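Local coordinates for protein DMATS type aromatic prenyltransferase (Streptomyces coelicolor, PDB 6ZS0) that probably transfers a dimethylallyl group to carbon 5 of the tryptophan indole ring, as a DMATS-type aromatic prenyltransferase, at residues A3-G11 with L39-L47; P76-P84 with A133-R141. All blocks are in the same frame, centred on the assembly; numbering follows the deposited sequence.

In the fold
Interaction 1 lies at the periphery, about 20 Å from the centre of the chain, where the N-terminal end of helix 6-20 meets the loop after helix 25-39. Interaction 2 is buried near the middle and joins neighbouring strands 77-82 and 135-139 of the antiparallel barrel. Helix 25-39 links them: L39 of interaction 1 packs on V82 of interaction 2, and Y31 and V34 of the same helix touch L140 and L138. In 3-11 with 39-47 a few backbone bonds and a helix cap combine with an apolar contact of L47 with L6 and F9, whereas 76-84 with 133-141 is a regular strand ladder with an apolar face under helices and a face carrying the R79-E139 pair.

Interaction 1. Residues A3-G11 with L39-L47; sequences ASTLGSFTG and LGPVAQRPL
The carbonyl oxygen of A43 takes the N-H of G7 in its own plane, on a lone pair, with G7 N 2.7 Å from A43 O. A second, weak approach to this oxygen comes from T5 OG1 at 3.2 Å, and whether its proton goes there is not settled. With chi1 at 59°, T5 holds OG1 between its backbone N and carbonyl carbon, where the hydroxyl can also receive S8 N at 3.0 Å. In return T5 N donates almost straight to S8 OG at 2.9 Å, which completes a capping box at the start of helix 6-20. At the cap residue itself the chain pairs with 45-47 through a single backbone bridge, T5 with P46: L47 N donates to S4 O and L6 N to R45 O, each at 3.0 Å. L47 then fits its two branches against different partners. Its CD1 meets F9 CB at 3.6 Å and comes obliquely to the ring, while CD2 touches L6 CD2, the two leucines crossing at about a right angle. On the other flank T10 OG1 donates to L6 O, which T10 N reaches from the opposite face of the carbonyl plane, and lies 3.8 Å from L39 CD1.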
ATOM      1  N   ALA A   3      14.205 -25.462   2.949  1.00 27.42           N
ATOM      2  CA  ALA A   3      14.618 -24.195   2.315  1.00 25.60           C
ATOM      3  C   ALA A   3      13.474 -23.189   2.431  1.00 23.88           C
ATOM      4  O   ALA A   3      12.301 -23.595   2.312  1.00 22.92           O
ATOM      5  CB  ALA A   3      15.009 -24.437   0.878  1.00 25.12           C
ATOM      6  N   SER A   4      13.799 -21.922   2.621  1.00 22.97           N
ATOM      7  CA  SER A   4      12.809 -20.834   2.767  1.00 22.02           C
ATOM      8  C   SER A   4      12.109 -20.612   1.428  1.00 20.30           C
ATOM      9  O   SER A   4      12.759 -20.695   0.362  1.00 20.07           O
ATOM     10  CB  SER A   4      13.450 -19.576   3.264  1.00 23.28           C
ATOM     11  OG  SER A   4      13.941 -19.786   4.583  1.00 26.84           O
ATOM     12  N   THR A   5      10.817 -20.364   1.488  1.00 18.41           N
ATOM     13  CA  THR A   5       9.972 -20.085   0.309  1.00 17.18           C
ATOM     14  C   THR A   5       9.413 -18.677   0.459  1.00 16.66           C
ATOM     15  O   THR A   5       9.463 -18.103   1.559  1.00 17.09           O
ATOM     16  CB  THR A   5       8.858 -21.122   0.144  1.00 16.94           C
ATOM     17  OG1 THR A   5       8.045 -21.101   1.323  1.00 17.50           O
ATOM     18  CG2 THR A   5       9.392 -22.521  -0.089  1.00 17.26           C
ATOM     19  N   LEU A   6       8.847 -18.157  -0.585  1.00 16.48           N
ATOM     20  CA  LEU A   6       8.137 -16.874  -0.462  1.00 16.61           C
ATOM     21  C   LEU A   6       7.072 -17.013   0.613  1.00 16.12           C
ATOM     22  O   LEU A   6       6.929 -16.076   1.423  1.00 15.54           O
ATOM     23  CB  LEU A   6       7.496 -16.490  -1.796  1.00 17.49           C
ATOM     24  CG  LEU A   6       8.367 -15.649  -2.709  1.00 18.27           C
ATOM     25  CD1 LEU A   6       7.653 -15.429  -4.027  1.00 18.84           C
ATOM     26  CD2 LEU A   6       8.751 -14.309  -2.049  1.00 18.37           C
ATOM     27  N   GLY A   7       6.330 -18.132   0.633  1.00 15.53           N
ATOM     28  CA  GLY A   7       5.266 -18.350   1.631  1.00 15.68           C
ATOM     29  C   GLY A   7       5.798 -18.445   3.053  1.00 16.00           C
ATOM     30  O   GLY A   7       5.227 -17.809   3.948  1.00 15.51           O
ATOM     31  N   SER A   8       6.857 -19.217   3.295  1.00 16.16           N
ATOM     32  CA  SER A   8       7.381 -19.408   4.665  1.00 16.62           C
ATOM     33  C   SER A   8       7.960 -18.085   5.147  1.00 16.41           C
ATOM     34  O   SER A   8       7.761 -17.719   6.322  1.00 17.23           O
ATOM     35  CB  SER A   8       8.370 -20.534   4.757  1.00 16.93           C
ATOM     36  OG  SER A   8       9.608 -20.226   4.137  1.00 17.45           O
ATOM     37  N   PHE A   9       8.655 -17.358   4.279  1.00 16.05           N
ATOM     38  CA  PHE A   9       9.373 -16.131   4.665  1.00 16.52           C
ATOM     39  C   PHE A   9       8.361 -15.014   4.941  1.00 16.00           C
ATOM     40  O   PHE A   9       8.420 -14.385   6.022  1.00 16.34           O
ATOM     41  CB  PHE A   9      10.385 -15.735   3.591  1.00 16.76           C
ATOM     42  CG  PHE A   9      11.143 -14.478   3.916  1.00 17.58           C
ATOM     43  CD1 PHE A   9      10.690 -13.243   3.487  1.00 17.97           C
ATOM     44  CD2 PHE A   9      12.321 -14.530   4.641  1.00 18.60           C
ATOM     45  CE1 PHE A   9      11.397 -12.081   3.777  1.00 18.46           C
ATOM     46  CE2 PHE A   9      13.026 -13.369   4.920  1.00 19.51           C
ATOM     47  CZ  PHE A   9      12.567 -12.149   4.491  1.00 19.43           C
ATOM     48  N   THR A  10       7.447 -14.753   4.017  1.00 15.69           N
ATOM     49  CA  THR A  10       6.456 -13.642   4.177  1.00 15.39           C
ATOM     50  C   THR A  10       5.456 -14.028   5.261  1.00 15.82           C
ATOM     51  O   THR A  10       4.971 -13.135   5.952  1.00 16.41           O
ATOM     52  CB  THR A  10       5.780 -13.266   2.859  1.00 15.01           C
ATOM     53  OG1 THR A  10       4.984 -14.349   2.356  1.00 14.82           O
ATOM     54  CG2 THR A  10       6.780 -12.793   1.825  1.00 14.98           C
ATOM     55  N   GLY A  11       5.208 -15.311   5.422  1.00 15.82           N
ATOM     56  CA  GLY A  11       4.320 -15.836   6.484  1.00 16.54           C
ATOM     57  C   GLY A  11       4.910 -15.615   7.844  1.00 17.30           C
ATOM     58  O   GLY A  11       4.174 -15.183   8.756  1.00 17.64           O
ATOM     59  N   LEU A  39      -1.247 -15.979  -2.272  1.00 22.88           N
ATOM     60  CA  LEU A  39      -0.035 -16.106  -3.115  1.00 23.30           C
ATOM     61  C   LEU A  39      -0.195 -17.241  -4.125  1.00 24.45           C
ATOM     62  O   LEU A  39       0.540 -17.223  -5.150  1.00 26.09           O
ATOM     63  CB  LEU A  39       1.187 -16.353  -2.221  1.00 22.45           C
ATOM     64  CG  LEU A  39       1.721 -15.120  -1.494  1.00 22.15           C
ATOM     65  CD1 LEU A  39       2.760 -15.507  -0.458  1.00 22.74           C
ATOM     66  CD2 LEU A  39       2.320 -14.112  -2.479  1.00 22.40           C
ATOM     67  N   GLY A  40      -1.051 -18.226  -3.841  1.00 23.61           N
ATOM     68  CA  GLY A  40      -1.243 -19.410  -4.681  1.00 25.36           C
ATOM     69  C   GLY A  40       0.083 -20.100  -4.968  1.00 25.61           C
ATOM     70  O   GLY A  40       0.897 -20.275  -4.072  1.00 24.95           O
ATOM     71  N   PRO A  41       0.347 -20.501  -6.222  1.00 25.75           N
ATOM     72  CA  PRO A  41       1.490 -21.365  -6.522  1.00 25.59           C
ATOM     73  C   PRO A  41       2.835 -20.813  -6.061  1.00 24.66           C
ATOM     74  O   PRO A  41       3.708 -21.594  -5.605  1.00 25.16           O
ATOM     75  CB  PRO A  41       1.413 -21.442  -8.049  1.00 26.49           C
ATOM     76  CG  PRO A  41      -0.049 -21.393  -8.295  1.00 26.71           C
ATOM     77  CD  PRO A  41      -0.480 -20.247  -7.410  1.00 26.79           C
ATOM     78  N   VAL A  42       3.026 -19.492  -6.145  0.50 23.51           N
ATOM     79  CA  VAL A  42       4.358 -18.880  -5.859  0.50 22.46           C
ATOM     80  C   VAL A  42       4.666 -18.951  -4.363  0.50 21.47           C
ATOM     81  O   VAL A  42       5.831 -18.734  -4.029  0.50 21.07           O
ATOM     82  CB  VAL A  42       4.514 -17.431  -6.371  0.50 22.40           C
ATOM     83  CG1 VAL A  42       4.226 -17.329  -7.851  0.50 22.66           C
ATOM     84  CG2 VAL A  42       3.687 -16.430  -5.587  0.50 22.43           C
ATOM     85  N   ALA A  43       3.694 -19.241  -3.491  1.00 20.96           N
ATOM     86  CA  ALA A  43       3.981 -19.371  -2.035  1.00 20.41           C
ATOM     87  C   ALA A  43       5.055 -20.447  -1.848  1.00 20.07           C
ATOM     88  O   ALA A  43       5.855 -20.335  -0.923  1.00 18.88           O
ATOM     89  CB  ALA A  43       2.742 -19.681  -1.241  1.00 20.63           C
ATOM     90  N   GLN A  44       5.060 -21.458  -2.715  1.00 20.63           N
ATOM     91  CA  GLN A  44       5.963 -22.624  -2.606  1.00 21.67           C
ATOM     92  C   GLN A  44       7.299 -22.327  -3.304  1.00 20.62           C
ATOM     93  O   GLN A  44       8.186 -23.189  -3.279  1.00 20.58           O
ATOM     94  CB  GLN A  44       5.287 -23.871  -3.167  1.00 24.36           C
ATOM     95  CG  GLN A  44       4.189 -24.406  -2.255  1.00 27.64           C
ATOM     96  CD  GLN A  44       4.651 -25.641  -1.520  1.00 31.20           C
ATOM     97  OE1 GLN A  44       5.268 -25.566  -0.449  1.00 36.40           O
ATOM     98  NE2 GLN A  44       4.385 -26.800  -2.116  1.00 32.66           N
ATOM     99  N   ARG A  45       7.463 -21.141  -3.888  1.00 19.58           N
ATOM    100  CA  ARG A  45       8.685 -20.819  -4.665  1.00 19.07           C
ATOM    101  C   ARG A  45       9.860 -20.643  -3.725  1.00 18.44           C
ATOM    102  O   ARG A  45       9.815 -19.801  -2.847  1.00 17.78           O
ATOM    103  CB  ARG A  45       8.484 -19.547  -5.471  1.00 18.84           C
ATOM    104  CG  ARG A  45       9.540 -19.335  -6.537  1.00 19.71           C
ATOM    105  CD  ARG A  45       9.318 -18.021  -7.263  1.00 20.01           C
ATOM    106  NE  ARG A  45      10.359 -17.748  -8.250  1.00 21.02           N
ATOM    107  CZ  ARG A  45      10.383 -18.213  -9.491  1.00 21.69           C
ATOM    108  NH1 ARG A  45       9.416 -19.009  -9.922  1.00 23.05           N
ATOM    109  NH2 ARG A  45      11.384 -17.886 -10.298  1.00 22.49           N
ATOM    110  N   PRO A  46      10.965 -21.407  -3.855  1.00 18.57           N
ATOM    111  CA  PRO A  46      12.137 -21.173  -3.025  1.00 18.66           C
ATOM    112  C   PRO A  46      12.725 -19.783  -3.242  1.00 18.68           C
ATOM    113  O   PRO A  46      12.734 -19.313  -4.351  1.00 18.12           O
ATOM    114  CB  PRO A  46      13.130 -22.245  -3.475  1.00 19.21           C
ATOM    115  CG  PRO A  46      12.240 -23.315  -4.010  1.00 19.23           C
ATOM    116  CD  PRO A  46      11.143 -22.568  -4.727  1.00 18.82           C
ATOM    117  N   LEU A  47      13.245 -19.183  -2.173  1.00 19.04           N
ATOM    118  CA  LEU A  47      13.844 -17.819  -2.244  1.00 19.64           C
ATOM    119  C   LEU A  47      15.188 -17.863  -2.974  1.00 20.03           C
ATOM    120  O   LEU A  47      15.669 -16.804  -3.346  1.00 20.26           O
ATOM    121  CB  LEU A  47      13.984 -17.241  -0.834  1.00 20.56           C
ATOM    122  CG  LEU A  47      12.677 -16.794  -0.151  1.00 20.97           C
ATOM    123  CD1 LEU A  47      12.991 -16.073   1.138  1.00 21.91           C
ATOM    124  CD2 LEU A  47      11.817 -15.908  -1.024  1.00 21.13           C
TER
HETATM  125  O   HOH W   1       6.113 -22.889   1.404  1.00 26.36           O

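Interaction 2. Residues P76-P84 with A133-R141; sequences PAMRVLVEP and ALWCALELR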
ATOM      1  N   PRO A  76      -2.595  -0.428  16.859  1.00 26.28           N
ATOM      2  CA  PRO A  76      -2.043  -0.354  15.512  1.00 25.91           C
ATOM      3  C   PRO A  76      -2.876  -1.238  14.562  1.00 24.93           C
ATOM      4  O   PRO A  76      -3.358  -2.298  15.028  1.00 26.10           O
ATOM      5  CB  PRO A  76      -0.611  -0.891  15.645  1.00 27.28           C
ATOM      6  CG  PRO A  76      -0.309  -0.862  17.123  1.00 27.94           C
ATOM      7  CD  PRO A  76      -1.633  -0.921  17.858  1.00 28.12           C
ATOM      8  N   ALA A  77      -3.170  -0.767  13.349  1.00 23.08           N
ATOM      9  CA  ALA A  77      -3.912  -1.536  12.321  1.00 21.65           C
ATOM     10  C   ALA A  77      -2.928  -2.080  11.287  1.00 20.31           C
ATOM     11  O   ALA A  77      -2.239  -1.283  10.630  1.00 19.30           O
ATOM     12  CB  ALA A  77      -4.941  -0.691  11.665  1.00 21.78           C
ATOM     13  N   MET A  78      -2.910  -3.390  11.107  1.00 19.19           N
ATOM     14  CA  MET A  78      -1.939  -4.016  10.194  1.00 18.75           C
ATOM     15  C   MET A  78      -2.623  -4.347   8.885  1.00 18.41           C
ATOM     16  O   MET A  78      -3.765  -4.843   8.912  1.00 18.07           O
ATOM     17  CB  MET A  78      -1.359  -5.268  10.818  1.00 19.01           C
ATOM     18  CG  MET A  78      -0.409  -5.971   9.937  1.00 18.59           C
ATOM     19  SD  MET A  78       0.268  -7.355  10.834  1.00 19.52           S
ATOM     20  CE  MET A  78       1.093  -8.232   9.496  1.00 19.11           C
ATOM     21  N   ARG A  79      -1.937  -4.072   7.786  1.00 18.08           N
ATOM     22  CA  ARG A  79      -2.370  -4.553   6.459  1.00 18.31           C
ATOM     23  C   ARG A  79      -1.264  -5.359   5.806  1.00 16.64           C
ATOM     24  O   ARG A  79      -0.073  -5.125   6.069  1.00 16.24           O
ATOM     25  CB  ARG A  79      -2.766  -3.403   5.542  1.00 20.51           C
ATOM     26  CG  ARG A  79      -3.966  -2.627   6.028  1.00 23.48           C
ATOM     27  CD  ARG A  79      -4.184  -1.395   5.181  1.00 26.37           C
ATOM     28  NE  ARG A  79      -5.486  -0.831   5.481  1.00 29.71           N
ATOM     29  CZ  ARG A  79      -5.778  -0.157   6.592  1.00 32.93           C
ATOM     30  NH1 ARG A  79      -4.851   0.053   7.519  1.00 34.04           N
ATOM     31  NH2 ARG A  79      -7.003   0.310   6.770  1.00 35.16           N
ATOM     32  N   VAL A  80      -1.674  -6.241   4.899  1.00 15.56           N
ATOM     33  CA  VAL A  80      -0.735  -6.924   3.980  1.00 15.06           C
ATOM     34  C   VAL A  80      -1.241  -6.722   2.561  1.00 14.31           C
ATOM     35  O   VAL A  80      -2.459  -6.900   2.321  1.00 14.64           O
ATOM     36  CB  VAL A  80      -0.555  -8.411   4.284  1.00 15.49           C
ATOM     37  CG1 VAL A  80      -1.868  -9.165   4.219  1.00 16.00           C
ATOM     38  CG2 VAL A  80       0.487  -9.029   3.368  1.00 15.40           C
ATOM     39  N   LEU A  81      -0.342  -6.288   1.695  1.00 13.38           N
ATOM     40  CA  LEU A  81      -0.601  -6.043   0.272  1.00 12.95           C
ATOM     41  C   LEU A  81       0.023  -7.191  -0.509  1.00 12.59           C
ATOM     42  O   LEU A  81       1.200  -7.542  -0.253  1.00 12.63           O
ATOM     43  CB  LEU A  81       0.018  -4.717  -0.148  1.00 12.95           C
ATOM     44  CG  LEU A  81      -0.176  -4.345  -1.624  1.00 13.01           C
ATOM     45  CD1 LEU A  81      -1.619  -3.962  -1.897  1.00 13.11           C
ATOM     46  CD2 LEU A  81       0.758  -3.223  -1.984  1.00 13.24           C
ATOM     47  N   VAL A  82      -0.728  -7.790  -1.424  0.70 12.37           N
ATOM     48  CA  VAL A  82      -0.229  -8.963  -2.184  0.70 12.24           C
ATOM     49  C   VAL A  82      -0.661  -8.848  -3.640  0.70 12.28           C
ATOM     50  O   VAL A  82      -1.739  -8.285  -3.930  0.70 12.18           O
ATOM     51  CB  VAL A  82      -0.721 -10.294  -1.581  0.70 12.25           C
ATOM     52  CG1 VAL A  82      -2.233 -10.342  -1.490  0.70 12.07           C
ATOM     53  CG2 VAL A  82      -0.230 -11.484  -2.372  0.70 12.30           C
ATOM     54  N   GLU A  83       0.133  -9.424  -4.531  1.00 12.68           N
ATOM     55  CA  GLU A  83      -0.236  -9.577  -5.951  1.00 13.36           C
ATOM     56  C   GLU A  83      -0.581 -11.043  -6.180  1.00 13.80           C
ATOM     57  O   GLU A  83       0.312 -11.863  -6.355  1.00 14.21           O
ATOM     58  CB  GLU A  83       0.918  -9.111  -6.830  1.00 14.27           C
ATOM     59  CG  GLU A  83       0.626  -9.335  -8.298  1.00 15.26           C
ATOM     60  CD  GLU A  83       1.677  -8.758  -9.224  1.00 16.99           C
ATOM     61  OE1 GLU A  83       1.458  -7.672  -9.795  1.00 18.28           O
ATOM     62  OE2 GLU A  83       2.666  -9.399  -9.378  1.00 19.89           O
ATOM     63  N   PRO A  84      -1.860 -11.462  -6.126  1.00 14.15           N
ATOM     64  CA  PRO A  84      -2.170 -12.890  -6.189  1.00 15.27           C
ATOM     65  C   PRO A  84      -1.793 -13.543  -7.517  1.00 16.54           C
ATOM     66  O   PRO A  84      -1.462 -14.738  -7.555  1.00 18.80           O
ATOM     67  CB  PRO A  84      -3.669 -12.959  -5.947  1.00 15.08           C
ATOM     68  CG  PRO A  84      -4.042 -11.668  -5.369  1.00 14.90           C
ATOM     69  CD  PRO A  84      -3.054 -10.646  -5.899  1.00 14.32           C
ATOM     70  N   ALA A 133      -1.965  -5.486 -12.794  1.00 12.63           N
ATOM     71  CA  ALA A 133      -3.359  -5.804 -13.146  1.00 12.39           C
ATOM     72  C   ALA A 133      -4.255  -5.734 -11.909  1.00 12.18           C
ATOM     73  O   ALA A 133      -5.326  -5.152 -11.996  1.00 12.72           O
ATOM     74  CB  ALA A 133      -3.432  -7.161 -13.807  1.00 12.63           C
ATOM     75  N   LEU A 134      -3.840  -6.328 -10.796  1.00 11.85           N
ATOM     76  CA  LEU A 134      -4.709  -6.390  -9.592  1.00 11.95           C
ATOM     77  C   LEU A 134      -3.862  -6.719  -8.389  1.00 11.91           C
ATOM     78  O   LEU A 134      -3.175  -7.761  -8.382  1.00 12.15           O
ATOM     79  CB  LEU A 134      -5.809  -7.438  -9.784  1.00 12.21           C
ATOM     80  CG  LEU A 134      -6.904  -7.441  -8.710  1.00 12.40           C
ATOM     81  CD1 LEU A 134      -8.211  -7.919  -9.321  1.00 12.87           C
ATOM     82  CD2 LEU A 134      -6.497  -8.284  -7.488  1.00 12.45           C
ATOM     83  N   TRP A 135      -3.898  -5.860  -7.392  1.00 11.89           N
ATOM     84  CA  TRP A 135      -3.336  -6.142  -6.066  1.00 12.34           C
ATOM     85  C   TRP A 135      -4.494  -6.141  -5.082  1.00 13.03           C
ATOM     86  O   TRP A 135      -5.513  -5.508  -5.340  1.00 12.97           O
ATOM     87  CB  TRP A 135      -2.290  -5.114  -5.635  1.00 12.10           C
ATOM     88  CG  TRP A 135      -1.081  -5.024  -6.510  1.00 12.10           C
ATOM     89  CD1 TRP A 135      -0.628  -5.931  -7.433  1.00 12.28           C
ATOM     90  CD2 TRP A 135      -0.131  -3.946  -6.511  1.00 12.27           C
ATOM     91  NE1 TRP A 135       0.539  -5.488  -7.987  1.00 12.38           N
ATOM     92  CE2 TRP A 135       0.855  -4.270  -7.447  1.00 12.19           C
ATOM     93  CE3 TRP A 135      -0.050  -2.740  -5.822  1.00 12.19           C
ATOM     94  CZ2 TRP A 135       1.918  -3.414  -7.715  1.00 12.27           C
ATOM     95  CZ3 TRP A 135       1.005  -1.901  -6.084  1.00 12.18           C
ATOM     96  CH2 TRP A 135       1.979  -2.249  -6.987  1.00 12.17           C
ATOM     97  N   CYS A 136      -4.289  -6.847  -4.002  0.69 13.71           N
ATOM     98  CA  CYS A 136      -5.243  -6.960  -2.895  0.69 14.69           C
ATOM     99  C   CYS A 136      -4.542  -6.548  -1.605  0.69 14.54           C
ATOM    100  O   CYS A 136      -3.436  -7.034  -1.349  0.69 14.26           O
ATOM    101  CB  CYS A 136      -5.779  -8.376  -2.838  0.69 15.30           C
ATOM    102  SG  CYS A 136      -7.072  -8.559  -1.596  0.69 17.44           S
ATOM    103  N   ALA A 137      -5.169  -5.663  -0.819  1.00 14.95           N
ATOM    104  CA  ALA A 137      -4.700  -5.372   0.549  1.00 15.38           C
ATOM    105  C   ALA A 137      -5.723  -5.937   1.532  1.00 16.14           C
ATOM    106  O   ALA A 137      -6.927  -5.717   1.356  1.00 16.40           O
ATOM    107  CB  ALA A 137      -4.528  -3.908   0.760  1.00 15.69           C
ATOM    108  N   LEU A 138      -5.224  -6.637   2.511  1.00 16.79           N
ATOM    109  CA  LEU A 138      -6.034  -7.228   3.588  1.00 18.62           C
ATOM    110  C   LEU A 138      -5.751  -6.465   4.886  1.00 18.96           C
ATOM    111  O   LEU A 138      -4.597  -6.404   5.288  1.00 18.45           O
ATOM    112  CB  LEU A 138      -5.664  -8.702   3.688  1.00 19.62           C
ATOM    113  CG  LEU A 138      -5.999  -9.495   2.420  1.00 21.22           C
ATOM    114  CD1 LEU A 138      -5.247 -10.798   2.340  1.00 22.54           C
ATOM    115  CD2 LEU A 138      -7.490  -9.719   2.331  1.00 21.87           C
ATOM    116  N   GLU A 139      -6.782  -5.878   5.484  1.00 20.26           N
ATOM    117  CA  GLU A 139      -6.677  -5.280   6.833  1.00 22.11           C
ATOM    118  C   GLU A 139      -6.894  -6.408   7.836  1.00 21.09           C
ATOM    119  O   GLU A 139      -8.000  -7.020   7.830  1.00 21.19           O
ATOM    120  CB  GLU A 139      -7.698  -4.182   7.067  1.00 24.26           C
ATOM    121  CG  GLU A 139      -7.418  -3.460   8.393  1.00 27.29           C
ATOM    122  CD  GLU A 139      -8.517  -2.563   8.921  1.00 30.63           C
ATOM    123  OE1 GLU A 139      -9.569  -2.456   8.244  1.00 34.46           O
ATOM    124  OE2 GLU A 139      -8.328  -1.992  10.040  1.00 32.61           O
ATOM    125  N   LEU A 140      -5.872  -6.701   8.620  1.00 20.68           N
ATOM    126  CA  LEU A 140      -5.818  -7.876   9.515  1.00 21.21           C
ATOM    127  C   LEU A 140      -6.550  -7.537  10.818  1.00 22.10           C
ATOM    128  O   LEU A 140      -5.894  -7.253  11.806  1.00 22.00           O
ATOM    129  CB  LEU A 140      -4.360  -8.224   9.716  1.00 21.34           C
ATOM    130  CG  LEU A 140      -3.631  -8.626   8.435  1.00 20.89           C
ATOM    131  CD1 LEU A 140      -2.397  -9.421   8.767  1.00 21.35           C
ATOM    132  CD2 LEU A 140      -4.538  -9.406   7.480  1.00 21.08           C
ATOM    133  N   ARG A 141      -7.869  -7.523  10.746  1.00 23.46           N
ATOM    134  CA  ARG A 141      -8.766  -7.093  11.849  1.00 25.75           C
ATOM    135  C   ARG A 141      -8.865  -8.196  12.884  1.00 25.61           C
ATOM    136  O   ARG A 141      -8.955  -9.360  12.541  1.00 24.68           O
ATOM    137  CB  ARG A 141     -10.176  -6.799  11.342  1.00 27.78           C
ATOM    138  CG  ARG A 141     -10.228  -5.749  10.257  1.00 30.44           C
ATOM    139  CD  ARG A 141     -11.513  -4.984  10.291  1.00 34.18           C
ATOM    140  NE  ARG A 141     -12.469  -5.415   9.288  1.00 37.16           N
ATOM    141  CZ  ARG A 141     -12.879  -4.667   8.253  1.00 39.03           C
ATOM    142  NH1 ARG A 141     -12.397  -3.449   8.065  1.00 40.79           N
ATOM    143  NH2 ARG A 141     -13.773  -5.145   7.403  1.00 40.29           N
TER
HETATM  144  O   HOH W   2      -4.653  -5.129  12.683  1.00 20.42           O
HETATM  145  O   HOH W   3      -1.019  -7.428 -11.024  1.00 13.33           O
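Strands 77-82 and 135-139 run antiparallel, their directions 162° apart, with V80-L138 and V82-C136 as hydrogen-bonded pairs and R79-E139 and L81-A137 as non-hydrogen-bonded ones; L140 N adds a bond to M78 O at 2.8 Å. Just past the end of strand 77-82, E83 OE1 accepts from W135 NE1 at 3.0 Å. The oxygen lies at the ring edge, in the indole plane, but is itself met from above the carboxylate plane. The extended E83 chain, CG anti to the backbone N (chi1 176°), brings the carboxylate to the indole and runs CB and CG alongside W135 CD1. Replacing E83 with an alanine would probably leave the indole N-H of W135 without this acceptor and its ring less firmly fixed in rotation. The strands are neighbours in the ten-stranded barrel of the ABBA fold: V80, V82, C136 and L138 share the face covered in part by helices 25-39 and 91-109, and R79, L81, A137 and E139 the face toward the barrel interior. There the R79 guanidinium and E139 carboxylate stack with planes 9° apart; R79 NH2 stays 4.1 Å from E139 OE1 with no N-H directed at it, an attraction of charge alone. The same OE1 forms a salt bridge, weak as a hydrogen bond, with R141 NH1. L81 sets CD1 3.9 Å from A137 CB and CD2 4.0 Å from W135 CE3.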